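Local coordinates for epsin-3 (Saccharomyces cerevisiae, PDB 3ONK), which helps recruit clathrin to the Golgi network and endosomes and binds membranes rich in phosphatidylinositol-3,5-bisphosphate, probably through the ENTH domain described here, at residues A[13-18]-A[29-34]; A[51-56]-A[90-95]; A[76-79]-A[85-88]; A[124-127]-A[132-135]; A[33-38]-A[46-51]. All coordinates share one frame; numbering follows the deposited sequence.

Interaction 1 of 5, residues A[13-18]-A[29-34]; sequences EGKVRE and STLMDQ
K15 and E18, one turn apart on a helix, close round L31 from the segment 29-34. The two methyls of L31 divide the work. CD1 lies against the start of the lysine chain, 4.1 Å from K15 CB, while CD2 meets the end of the glutamate, 3.8 Å from E18 CD. With CG anti to the backbone N (chi1 168°) and the chain extended beyond it, E18 carries its carboxylate over that methyl, so a charged group lies against a leucine at the surface. The segments belong to helices 11-19 and 29-38, the first two of the all-helical ENTH domain; they run roughly antiparallel at 146°, their axes 9.9 Å apart at closest approach. V16, on the inner side of helix 11-19, packs on L73 and M51 instead. K15 meets Q34 with its aliphatic chain, not its ammonium: it crosses Q34 at about a right angle, its CE 3.7 Å from Q34 OE1, and the bend at chi4 (54°) turns NZ aside toward E11, with which it forms a long, weak ion pair. Cutting K15 back to an alanine would probably leave the Q34 amide without the aliphatic chain it lies against.

Interaction 2 of 5, residues A[51-56]-A[90-95]; sequences MIFRRF and RNSINL
F53 reaches from the helical segment 51-56 to both S92 and L95. Its CB touches first, 3.6 Å from L95 CD1, and the same methyl stays close as the chain goes on, 3.9 Å from F53 CG and 4.0 Å from F53 CD1. With CG set beside the backbone N (chi1 -63°), the ring points across to the turn that precedes helix 93-97, where its far side meets the serine: F53 CE2 is 3.8 Å from S92 OG, and F53 CZ is 4.0 Å from S92 CB. The serine methylene stands over one ring face, 4.3 Å from the F53 centroid and 27° off the normal, a CH-pi contact. F56, one turn further on, adds a looser touch from its CB to L95 CD2 at 4.2 Å, so the two branches of L95 are shared between two phenylalanines. S92 holds the N-cap position of helix 93-97, though its side chain makes no capping bond, and R90 to I93 form a type I beta turn. Helix 42-57 thus meets the start of helix 93-97 in the ENTH helical bundle, with F53 also packing on L74 and F56 on A70 of helix 64-80, while F56 touches L99 in the loop beyond helix 93-97.

Interaction 3 of 5, residues A[76-79]-A[85-88]; sequences YLIK and FIDD
The backbones of segments 76-79 and 85-88 come nearest at I78 and I86, whose CA atoms lie 6.0 Å apart near the short connection between helices 64-80 and 83-90. Two apolar pairs fill the corner between these successive helices. In the first, L77 lies obliquely against the ring of F85: its CB is 3.5 Å from F85 CE1, and its CD1 is 3.5 Å from F85 CZ. The leucine thus follows the outer atoms of the ring with both ends of its side chain. F85 can present them because its CG is anti to the backbone N (chi1 177°), which swings the ring toward the neighbouring helix. In the second pair, I86 sends a single methyl across. Its CB does not aim at I78, but two successive bends (chi1 -49°, chi2 -52°) fold CD1 back to within 3.3 Å of I78 CA. The same methyl is 3.5 Å from I78 CG1 and 3.6 Å from I78 CG2, so it sits against the root of the isoleucine and both its branches. Around the pairs, L77 also touches I52 and I35, F85 touches L49, and I78 and I86 both meet L127, which places the corner between helices 29-38 and 42-57 and helix 113-127. With all four side chains buried and wholly hydrocarbon, the contact rests on shape and exclusion of water, and it has no polar group in its side chains to satisfy.

Interaction 4 of 5, residues A[124-127]-A[132-135]; sequences IELL and KIRA
E125 and K132 form a salt bridge across the turn between two helices, with K132 NZ 3.3 Å from E125 OE1. As a hydrogen bond it is weak, and a water bridges the same two atoms, donating to E125 OE1 at 2.7 Å and accepting from K132 NZ at 3.2 Å. The carbon chains touch as well, K132 CE lying 3.4 Å from E125 CD, so the lysine runs obliquely past the carboxylate and meets it with its last methylene as much as with its ammonium. A bend at chi4 (-79°) turns NZ toward OE1. Beneath the salt bridge lies the apolar part of the contact. L126 CD1 lies against the start of segment 132-135, 3.9 Å from K132 CB and 4.2 Å from I133 CG1. I133 in turn packs against backbone oxygens of the first segment, its CG1 3.3 Å from L126 O and its CD1 3.5 Å from L127 O. The two helices, 113-127 and 130-143, are the last two of the modelled chain, in the ENTH fold; they follow each other through a short turn, the chain bending there without reversing, and the segments 124-127 and 132-135 come nearest at the CA atoms of L126 and K132. Further out, L127 O accepts a hydrogen bond from R90 NE, and R90 also makes a salt bridge to D130 in the intervening stretch, tying the turn to the end of helix 83-90. On the inner side, L126 packs on D75 and I78 of helix 64-80, L127 lies against I93 and I96, and I133 reaches I86 and R90.

Interaction 5 of 5, residues A[33-38]-A[46-51]; sequences DQISQG and EEILSM
I48 reaches across from its helix to I35 and G38, meeting I35 at both side chain and backbone and G38 at its backbone. Between the two isoleucines, I35 CG2 is the methyl that touches: it is 3.9 Å from I48 CD1 and 4.0 Å from I48 CG2, so it rests against both branches of the partner as the side chains pass at a slant. Against the main chain, I48 CD1 lies 3.3 Å from I35 O and 3.6 Å from G38 C, packing over the backbone at these two residues. The chain is placed there by CG1 standing anti to the carbonyl carbon (chi1 -63°) and CD1 extended beyond it (chi2 166°). G38 makes room for this methyl, since a CB at that position would point toward I48 and come tightly up against CD1. Replacing I48 by an alanine is likely to open a gap beside I35 CG2 and uncover the G38 backbone where CD1 now packs. The side-chain hydrogen bond lies within segment 46-51. E46 O accepts from S50 N at 3.0 Å, the regular helical bond, and from S50 OG at 2.8 Å, the hydroxyl lying 32° out of the carbonyl plane; the two donors approach from opposite faces. The contact joins helices 29-38 and 42-57, consecutive in the ENTH bundle. Helix 64-80 closes the junction as a third helix, its L77 packing on I48 and its H80 on S36, while M51 turns to R17 of helix 11-19 and L49 faces D88 of helix 83-90.

Overall arrangement
The five contacts follow the chain through one all-helical ENTH domain. Interactions 1 and 5 share D33 and Q34 on helix 29-38, their centres 8 Å apart; interactions 5 and 2 share M51 on helix 42-57, with centres 13 Å apart. Interaction 2 spans a longer piece of chain, within which interaction 3 packs the corner between helices 64-80 and 83-90. Interaction 4 comes last, 10 Å from interaction 3 between centres, and packs on it through I78, I86 and L127. Interactions 1 and 4 are 22 Å apart between centres and do not touch; the helices of interaction 3 bridge them, so that successive helices pack into one continuous bundle.

Interaction 1 of 5, residues A[13-18]-A[29-34]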
# COMPACT_ATOMS: atom_id res chain seq x y z
N GLU A 13 -3.04 -13.02 4.96
CA GLU A 13 -1.69 -12.52 5.17
C GLU A 13 -0.76 -13.04 4.07
O GLU A 13 0.19 -12.36 3.67
CB GLU A 13 -1.16 -12.93 6.55
CG GLU A 13 -1.89 -12.27 7.70
CD GLU A 13 -1.63 -12.94 9.04
OE1 GLU A 13 -1.07 -14.06 9.06
OE2 GLU A 13 -1.99 -12.34 10.07
N GLY A 14 -1.06 -14.23 3.56
CA GLY A 14 -0.32 -14.79 2.45
C GLY A 14 -0.55 -14.02 1.15
O GLY A 14 0.36 -13.84 0.35
N LYS A 15 -1.79 -13.58 0.94
CA LYS A 15 -2.11 -12.82 -0.25
C LYS A 15 -1.37 -11.48 -0.23
O LYS A 15 -0.75 -11.09 -1.22
CB LYS A 15 -3.63 -12.60 -0.34
CG LYS A 15 -4.41 -13.82 -0.78
CD LYS A 15 -5.87 -13.46 -1.05
CE LYS A 15 -6.58 -14.53 -1.86
NZ LYS A 15 -6.45 -15.86 -1.23
N VAL A 16 -1.41 -10.80 0.91
CA VAL A 16 -0.68 -9.54 1.08
C VAL A 16 0.82 -9.75 0.91
O VAL A 16 1.50 -8.95 0.27
CB VAL A 16 -0.94 -8.90 2.46
CG1 VAL A 16 -0.13 -7.61 2.59
CG2 VAL A 16 -2.41 -8.61 2.63
N ARG A 17 1.34 -10.84 1.49
CA ARG A 17 2.75 -11.17 1.33
C ARG A 17 3.13 -11.29 -0.15
O ARG A 17 4.12 -10.71 -0.59
CB ARG A 17 3.13 -12.45 2.09
CG ARG A 17 3.31 -12.24 3.58
CD ARG A 17 3.98 -13.44 4.24
NE ARG A 17 5.41 -13.23 4.48
CZ ARG A 17 6.38 -13.84 3.80
NH1 ARG A 17 7.65 -13.60 4.09
NH2 ARG A 17 6.07 -14.71 2.84
N GLU A 18 2.33 -12.05 -0.90
CA GLU A 18 2.54 -12.24 -2.33
C GLU A 18 2.46 -10.92 -3.11
O GLU A 18 3.28 -10.65 -3.98
CB GLU A 18 1.53 -13.24 -2.93
CG GLU A 18 1.53 -13.21 -4.48
CD GLU A 18 0.52 -14.16 -5.14
OE1 GLU A 18 -0.27 -14.82 -4.44
OE2 GLU A 18 0.53 -14.23 -6.39
N SER A 29 -3.97 -6.90 -10.54
CA SER A 29 -5.13 -6.16 -10.03
C SER A 29 -6.15 -7.07 -9.36
O SER A 29 -6.79 -6.66 -8.39
CB SER A 29 -5.79 -5.34 -11.14
OG SER A 29 -6.44 -6.19 -12.07
N THR A 30 -6.32 -8.29 -9.87
CA THR A 30 -7.25 -9.26 -9.27
C THR A 30 -6.84 -9.67 -7.83
O THR A 30 -7.69 -9.81 -6.95
CB THR A 30 -7.47 -10.53 -10.16
OG1 THR A 30 -8.20 -10.17 -11.34
CG2 THR A 30 -8.29 -11.58 -9.42
N LEU A 31 -5.55 -9.85 -7.61
CA LEU A 31 -5.03 -10.17 -6.29
C LEU A 31 -5.27 -9.01 -5.34
O LEU A 31 -5.61 -9.20 -4.16
CB LEU A 31 -3.53 -10.48 -6.36
CG LEU A 31 -2.84 -10.77 -5.02
CD1 LEU A 31 -3.39 -12.03 -4.39
CD2 LEU A 31 -1.34 -10.87 -5.24
N MET A 32 -5.09 -7.80 -5.86
CA MET A 32 -5.37 -6.60 -5.08
C MET A 32 -6.86 -6.53 -4.70
O MET A 32 -7.21 -6.26 -3.54
CB MET A 32 -4.93 -5.35 -5.84
CG MET A 32 -3.43 -5.18 -5.96
SD MET A 32 -3.00 -3.51 -6.46
CE MET A 32 -3.70 -3.44 -8.11
N ASP A 33 -7.73 -6.80 -5.66
CA ASP A 33 -9.17 -6.85 -5.39
C ASP A 33 -9.52 -7.89 -4.32
O ASP A 33 -10.33 -7.64 -3.43
CB ASP A 33 -9.97 -7.11 -6.67
CG ASP A 33 -11.33 -6.41 -6.68
OD1 ASP A 33 -11.53 -5.48 -5.88
OD2 ASP A 33 -12.19 -6.79 -7.49
N GLN A 34 -8.90 -9.07 -4.40
CA GLN A 34 -9.12 -10.11 -3.39
C GLN A 34 -8.79 -9.57 -2.01
O GLN A 34 -9.52 -9.79 -1.04
CB GLN A 34 -8.30 -11.37 -3.69
CG GLN A 34 -8.87 -12.23 -4.84
CD GLN A 34 -7.95 -13.37 -5.25
OE1 GLN A 34 -6.73 -13.22 -5.27
NE2 GLN A 34 -8.53 -14.52 -5.60

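Interaction 2 of 5, residues A[51-56]-A[90-95]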
# COMPACT_ATOMS: atom_id res chain seq x y z
N MET A 51 0.45 -6.57 7.98
CA MET A 51 1.31 -7.02 6.90
C MET A 51 1.83 -5.86 6.04
O MET A 51 3.01 -5.84 5.67
CB MET A 51 0.55 -8.03 6.04
CG MET A 51 0.18 -9.33 6.75
SD MET A 51 1.61 -10.31 7.27
CE MET A 51 2.69 -10.12 5.86
N ILE A 52 0.95 -4.91 5.71
CA ILE A 52 1.34 -3.83 4.80
C ILE A 52 2.38 -2.91 5.42
O ILE A 52 3.31 -2.50 4.74
CB ILE A 52 0.15 -2.97 4.34
CG1 ILE A 52 -0.69 -3.72 3.31
CG2 ILE A 52 0.66 -1.68 3.70
CD1 ILE A 52 -1.66 -2.81 2.53
N PHE A 53 2.21 -2.58 6.70
CA PHE A 53 3.12 -1.62 7.32
C PHE A 53 4.41 -2.27 7.81
O PHE A 53 5.43 -1.59 7.93
CB PHE A 53 2.42 -0.84 8.43
CG PHE A 53 1.28 0.01 7.94
CD1 PHE A 53 1.46 0.92 6.91
CD2 PHE A 53 0.02 -0.09 8.52
CE1 PHE A 53 0.42 1.71 6.45
CE2 PHE A 53 -1.04 0.71 8.06
CZ PHE A 53 -0.83 1.60 7.02
N ARG A 54 4.38 -3.57 8.08
CA ARG A 54 5.60 -4.30 8.41
C ARG A 54 6.67 -3.92 7.41
O ARG A 54 7.83 -3.79 7.75
CB ARG A 54 5.37 -5.81 8.37
CG ARG A 54 4.51 -6.31 9.51
CD ARG A 54 4.45 -7.82 9.61
NE ARG A 54 3.59 -8.22 10.71
CZ ARG A 54 3.99 -8.29 11.98
NH1 ARG A 54 5.24 -7.99 12.30
NH2 ARG A 54 3.13 -8.65 12.93
N ARG A 55 6.24 -3.73 6.17
CA ARG A 55 7.16 -3.40 5.09
C ARG A 55 7.85 -2.04 5.30
O ARG A 55 9.07 -1.93 5.14
CB ARG A 55 6.43 -3.46 3.75
CG ARG A 55 6.74 -4.72 2.93
CD ARG A 55 6.47 -6.00 3.73
NE ARG A 55 5.21 -6.65 3.35
CZ ARG A 55 4.58 -7.58 4.06
NH1 ARG A 55 5.10 -8.00 5.22
NH2 ARG A 55 3.44 -8.09 3.62
N PHE A 56 7.07 -1.03 5.69
CA PHE A 56 7.57 0.33 5.86
C PHE A 56 8.62 0.44 6.94
O PHE A 56 9.46 1.34 6.92
CB PHE A 56 6.43 1.30 6.19
CG PHE A 56 5.36 1.33 5.16
CD1 PHE A 56 5.51 0.64 3.97
CD2 PHE A 56 4.20 2.04 5.37
CE1 PHE A 56 4.52 0.66 3.01
CE2 PHE A 56 3.20 2.07 4.42
CZ PHE A 56 3.36 1.38 3.23
N ARG A 90 -5.56 5.91 8.43
CA ARG A 90 -5.33 7.27 8.94
C ARG A 90 -4.61 7.32 10.29
O ARG A 90 -3.85 8.25 10.56
CB ARG A 90 -6.63 8.08 8.95
CG ARG A 90 -6.94 8.66 7.58
CD ARG A 90 -8.36 9.17 7.46
NE ARG A 90 -8.54 9.95 6.24
CZ ARG A 90 -9.64 10.62 5.94
NH1 ARG A 90 -10.70 10.58 6.75
NH2 ARG A 90 -9.70 11.32 4.82
N ASN A 91 -4.84 6.29 11.12
CA ASN A 91 -4.19 6.18 12.43
C ASN A 91 -2.68 5.89 12.33
O ASN A 91 -1.98 5.87 13.34
CB ASN A 91 -4.88 5.11 13.29
CG ASN A 91 -6.32 5.49 13.65
OD1 ASN A 91 -6.67 6.66 13.66
ND2 ASN A 91 -7.15 4.49 13.96
N SER A 92 -2.20 5.67 11.11
CA SER A 92 -0.80 5.34 10.86
C SER A 92 -0.11 6.31 9.90
O SER A 92 0.93 5.96 9.35
CB SER A 92 -0.70 3.94 10.25
OG SER A 92 -1.17 2.93 11.13
N ILE A 93 -0.69 7.49 9.69
CA ILE A 93 -0.10 8.49 8.78
C ILE A 93 1.34 8.78 9.17
O ILE A 93 2.22 8.94 8.33
CB ILE A 93 -0.88 9.83 8.80
CG1 ILE A 93 -2.28 9.67 8.22
CG2 ILE A 93 -0.17 10.87 7.95
CD1 ILE A 93 -2.29 9.54 6.69
N ASN A 94 1.56 8.87 10.48
CA ASN A 94 2.88 9.08 11.07
C ASN A 94 3.95 8.15 10.50
O ASN A 94 5.00 8.59 10.04
CB ASN A 94 2.77 8.87 12.60
CG ASN A 94 1.59 7.96 12.99
OD1 ASN A 94 0.44 8.42 13.16
ND2 ASN A 94 1.86 6.65 13.13
N LEU A 95 3.65 6.86 10.54
CA LEU A 95 4.54 5.81 10.07
C LEU A 95 4.74 5.91 8.55
O LEU A 95 5.83 5.68 8.04
CB LEU A 95 3.95 4.45 10.44
CG LEU A 95 4.77 3.15 10.50
CD1 LEU A 95 4.01 2.03 9.81
CD2 LEU A 95 6.18 3.28 9.92

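Interaction 3 of 5, residues A[76-79]-A[85-88]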
# COMPACT_ATOMS: atom_id res chain seq x y z
N TYR A 76 -4.48 1.21 -3.97
CA TYR A 76 -5.62 0.49 -4.51
C TYR A 76 -6.69 0.32 -3.42
O TYR A 76 -7.87 0.46 -3.68
CB TYR A 76 -5.18 -0.87 -5.06
CG TYR A 76 -6.26 -1.62 -5.80
CD1 TYR A 76 -6.42 -1.48 -7.18
CD2 TYR A 76 -7.13 -2.47 -5.12
CE1 TYR A 76 -7.41 -2.17 -7.86
CE2 TYR A 76 -8.12 -3.17 -5.79
CZ TYR A 76 -8.26 -3.01 -7.15
OH TYR A 76 -9.26 -3.70 -7.80
N LEU A 77 -6.25 0.03 -2.19
CA LEU A 77 -7.17 -0.30 -1.11
C LEU A 77 -7.94 0.93 -0.65
O LEU A 77 -9.10 0.85 -0.28
CB LEU A 77 -6.45 -0.93 0.07
CG LEU A 77 -5.85 -2.32 -0.15
CD1 LEU A 77 -5.14 -2.79 1.11
CD2 LEU A 77 -6.92 -3.33 -0.59
N ILE A 78 -7.27 2.07 -0.69
CA ILE A 78 -7.93 3.31 -0.37
C ILE A 78 -9.01 3.63 -1.40
O ILE A 78 -10.05 4.19 -1.06
CB ILE A 78 -6.90 4.43 -0.16
CG1 ILE A 78 -6.10 4.10 1.12
CG2 ILE A 78 -7.58 5.78 -0.05
CD1 ILE A 78 -4.78 4.77 1.22
N LYS A 79 -8.81 3.20 -2.64
CA LYS A 79 -9.79 3.42 -3.71
C LYS A 79 -10.87 2.34 -3.78
O LYS A 79 -11.97 2.60 -4.26
CB LYS A 79 -9.09 3.55 -5.06
CG LYS A 79 -8.25 4.81 -5.20
CD LYS A 79 -7.27 4.71 -6.37
CE LYS A 79 -6.28 5.86 -6.35
NZ LYS A 79 -5.26 5.74 -7.45
N PHE A 85 -11.25 0.76 6.58
CA PHE A 85 -9.82 0.54 6.33
C PHE A 85 -9.06 1.86 6.16
O PHE A 85 -7.89 1.96 6.54
CB PHE A 85 -9.63 -0.33 5.09
CG PHE A 85 -8.19 -0.53 4.71
CD1 PHE A 85 -7.60 0.26 3.74
CD2 PHE A 85 -7.42 -1.48 5.36
CE1 PHE A 85 -6.27 0.08 3.40
CE2 PHE A 85 -6.09 -1.65 5.03
CZ PHE A 85 -5.52 -0.89 4.04
N ILE A 86 -9.72 2.86 5.57
CA ILE A 86 -9.16 4.22 5.46
C ILE A 86 -9.05 4.82 6.86
O ILE A 86 -8.05 5.45 7.21
CB ILE A 86 -10.07 5.17 4.63
CG1 ILE A 86 -10.50 4.54 3.29
CG2 ILE A 86 -9.43 6.54 4.44
CD1 ILE A 86 -9.36 4.03 2.48
N ASP A 87 -10.10 4.64 7.66
CA ASP A 87 -10.08 5.06 9.06
C ASP A 87 -8.86 4.44 9.74
O ASP A 87 -8.05 5.15 10.35
CB ASP A 87 -11.37 4.65 9.78
CG ASP A 87 -12.59 5.46 9.35
OD1 ASP A 87 -13.73 5.09 9.72
OD2 ASP A 87 -12.43 6.47 8.63
N ASP A 88 -8.72 3.12 9.63
CA ASP A 88 -7.56 2.42 10.21
C ASP A 88 -6.24 3.01 9.74
O ASP A 88 -5.38 3.35 10.54
CB ASP A 88 -7.59 0.95 9.83
CG ASP A 88 -8.71 0.19 10.51
OD1 ASP A 88 -9.44 0.77 11.34
OD2 ASP A 88 -8.86 -1.01 10.21

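Interaction 4 of 5, residues A[124-127]-A[132-135]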
# COMPACT_ATOMS: atom_id res chain seq x y z
N ILE A 124 -0.40 10.25 0.72
CA ILE A 124 -0.69 11.03 1.92
C ILE A 124 -1.63 12.17 1.58
O ILE A 124 -2.55 12.48 2.33
CB ILE A 124 0.60 11.53 2.62
CG1 ILE A 124 1.33 10.37 3.31
CG2 ILE A 124 0.26 12.61 3.65
CD1 ILE A 124 2.77 10.67 3.69
N GLU A 125 -1.42 12.77 0.42
CA GLU A 125 -2.35 13.77 -0.07
C GLU A 125 -3.73 13.13 -0.18
O GLU A 125 -4.71 13.70 0.28
CB GLU A 125 -1.88 14.31 -1.42
CG GLU A 125 -2.56 15.57 -1.84
CD GLU A 125 -2.24 15.92 -3.28
OE1 GLU A 125 -2.01 14.98 -4.08
OE2 GLU A 125 -2.23 17.12 -3.61
N LEU A 126 -3.79 11.93 -0.77
CA LEU A 126 -5.06 11.20 -0.91
C LEU A 126 -5.71 10.93 0.44
O LEU A 126 -6.84 11.36 0.68
CB LEU A 126 -4.88 9.88 -1.67
CG LEU A 126 -6.15 9.05 -1.92
CD1 LEU A 126 -7.17 9.83 -2.78
CD2 LEU A 126 -5.85 7.68 -2.55
N LEU A 127 -4.98 10.25 1.31
CA LEU A 127 -5.51 9.81 2.60
C LEU A 127 -6.11 10.94 3.43
O LEU A 127 -7.08 10.73 4.14
CB LEU A 127 -4.42 9.17 3.45
CG LEU A 127 -4.30 7.65 3.51
CD1 LEU A 127 -3.10 7.34 4.35
CD2 LEU A 127 -5.55 6.98 4.08
N LYS A 132 -10.79 14.20 -2.21
CA LYS A 132 -9.99 13.38 -3.10
C LYS A 132 -10.41 11.92 -3.03
O LYS A 132 -10.61 11.25 -4.05
CB LYS A 132 -8.51 13.50 -2.74
CG LYS A 132 -7.79 14.60 -3.49
CD LYS A 132 -6.35 14.75 -3.02
CE LYS A 132 -5.55 15.67 -3.94
NZ LYS A 132 -5.11 14.97 -5.19
N ILE A 133 -10.54 11.43 -1.80
CA ILE A 133 -11.02 10.08 -1.57
C ILE A 133 -12.37 9.84 -2.25
O ILE A 133 -12.54 8.86 -2.94
CB ILE A 133 -11.12 9.78 -0.06
CG1 ILE A 133 -9.73 9.74 0.58
CG2 ILE A 133 -11.85 8.46 0.19
CD1 ILE A 133 -9.76 9.80 2.10
N ARG A 134 -13.33 10.74 -2.03
CA ARG A 134 -14.66 10.57 -2.58
C ARG A 134 -14.61 10.48 -4.11
O ARG A 134 -15.27 9.63 -4.72
CB ARG A 134 -15.58 11.71 -2.15
CG ARG A 134 -17.03 11.29 -1.93
CD ARG A 134 -17.98 11.79 -3.03
NE ARG A 134 -18.84 10.70 -3.50
CZ ARG A 134 -19.80 10.84 -4.42
NH1 ARG A 134 -20.04 12.02 -4.98
NH2 ARG A 134 -20.53 9.78 -4.78
N ALA A 135 -13.81 11.36 -4.71
CA ALA A 135 -13.60 11.41 -6.16
C ALA A 135 -12.89 10.17 -6.73
O ALA A 135 -13.34 9.60 -7.72
CB ALA A 135 -12.81 12.69 -6.54
O HOH W 1 -3.03 12.55 -4.68

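Interaction 5 of 5, residues A[33-38]-A[46-51]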
# COMPACT_ATOMS: atom_id res chain seq x y z
N ASP A 33 -7.73 -6.80 -5.66
CA ASP A 33 -9.17 -6.85 -5.39
C ASP A 33 -9.52 -7.89 -4.32
O ASP A 33 -10.33 -7.64 -3.43
CB ASP A 33 -9.97 -7.11 -6.67
CG ASP A 33 -11.33 -6.41 -6.68
OD1 ASP A 33 -11.53 -5.48 -5.88
OD2 ASP A 33 -12.19 -6.79 -7.49
N GLN A 34 -8.90 -9.07 -4.40
CA GLN A 34 -9.12 -10.11 -3.39
C GLN A 34 -8.79 -9.57 -2.01
O GLN A 34 -9.52 -9.79 -1.04
CB GLN A 34 -8.30 -11.37 -3.69
CG GLN A 34 -8.87 -12.23 -4.84
CD GLN A 34 -7.95 -13.37 -5.25
OE1 GLN A 34 -6.73 -13.22 -5.27
NE2 GLN A 34 -8.53 -14.52 -5.60
N ILE A 35 -7.68 -8.84 -1.92
CA ILE A 35 -7.26 -8.27 -0.65
C ILE A 35 -8.23 -7.17 -0.20
O ILE A 35 -8.56 -7.05 0.98
CB ILE A 35 -5.81 -7.77 -0.75
CG1 ILE A 35 -4.85 -8.96 -0.85
CG2 ILE A 35 -5.49 -6.93 0.45
CD1 ILE A 35 -3.50 -8.61 -1.47
N SER A 36 -8.67 -6.37 -1.16
CA SER A 36 -9.68 -5.36 -0.90
C SER A 36 -10.91 -5.99 -0.26
O SER A 36 -11.46 -5.44 0.69
CB SER A 36 -10.04 -4.63 -2.20
OG SER A 36 -11.00 -3.62 -1.95
N GLN A 37 -11.35 -7.14 -0.77
CA GLN A 37 -12.48 -7.85 -0.18
C GLN A 37 -12.25 -8.14 1.31
O GLN A 37 -13.19 -8.08 2.10
CB GLN A 37 -12.79 -9.17 -0.91
CG GLN A 37 -12.93 -9.05 -2.42
CD GLN A 37 -14.02 -8.10 -2.84
OE1 GLN A 37 -13.76 -7.10 -3.51
NE2 GLN A 37 -15.25 -8.40 -2.46
N GLY A 38 -11.01 -8.46 1.67
CA GLY A 38 -10.68 -8.77 3.04
C GLY A 38 -10.77 -7.58 3.99
O GLY A 38 -10.87 -7.78 5.20
N GLU A 46 -7.47 -6.15 9.91
CA GLU A 46 -6.30 -6.03 10.78
C GLU A 46 -5.12 -6.86 10.28
O GLU A 46 -3.97 -6.42 10.36
CB GLU A 46 -6.65 -6.41 12.23
CG GLU A 46 -6.42 -5.28 13.24
CD GLU A 46 -7.32 -5.38 14.47
OE1 GLU A 46 -8.16 -6.31 14.52
OE2 GLU A 46 -7.20 -4.52 15.38
N GLU A 47 -5.39 -8.05 9.74
CA GLU A 47 -4.31 -8.87 9.16
C GLU A 47 -3.59 -8.14 8.05
O GLU A 47 -2.36 -8.14 7.98
CB GLU A 47 -4.86 -10.19 8.61
CG GLU A 47 -5.34 -11.13 9.68
CD GLU A 47 -5.91 -12.41 9.12
OE1 GLU A 47 -6.53 -13.15 9.91
OE2 GLU A 47 -5.75 -12.69 7.91
N ILE A 48 -4.38 -7.51 7.18
CA ILE A 48 -3.86 -6.79 6.02
C ILE A 48 -3.03 -5.61 6.47
O ILE A 48 -1.96 -5.35 5.95
CB ILE A 48 -5.03 -6.26 5.13
CG1 ILE A 48 -5.85 -7.43 4.56
CG2 ILE A 48 -4.52 -5.40 4.01
CD1 ILE A 48 -7.17 -6.98 3.97
N LEU A 49 -3.56 -4.89 7.46
CA LEU A 49 -2.91 -3.73 8.04
C LEU A 49 -1.50 -4.05 8.57
O LEU A 49 -0.51 -3.43 8.15
CB LEU A 49 -3.78 -3.21 9.19
CG LEU A 49 -3.77 -1.72 9.50
CD1 LEU A 49 -4.56 -0.95 8.44
CD2 LEU A 49 -4.33 -1.46 10.92
N SER A 50 -1.42 -4.99 9.50
CA SER A 50 -0.14 -5.45 10.03
C SER A 50 0.85 -5.70 8.90
O SER A 50 1.94 -5.12 8.87
CB SER A 50 -0.34 -6.76 10.78
OG SER A 50 -1.46 -6.67 11.63
N MET A 51 0.45 -6.57 7.98
CA MET A 51 1.31 -7.02 6.90
C MET A 51 1.83 -5.86 6.04
O MET A 51 3.01 -5.84 5.67
CB MET A 51 0.55 -8.03 6.04
CG MET A 51 0.18 -9.33 6.75
SD MET A 51 1.61 -10.31 7.27
CE MET A 51 2.69 -10.12 5.86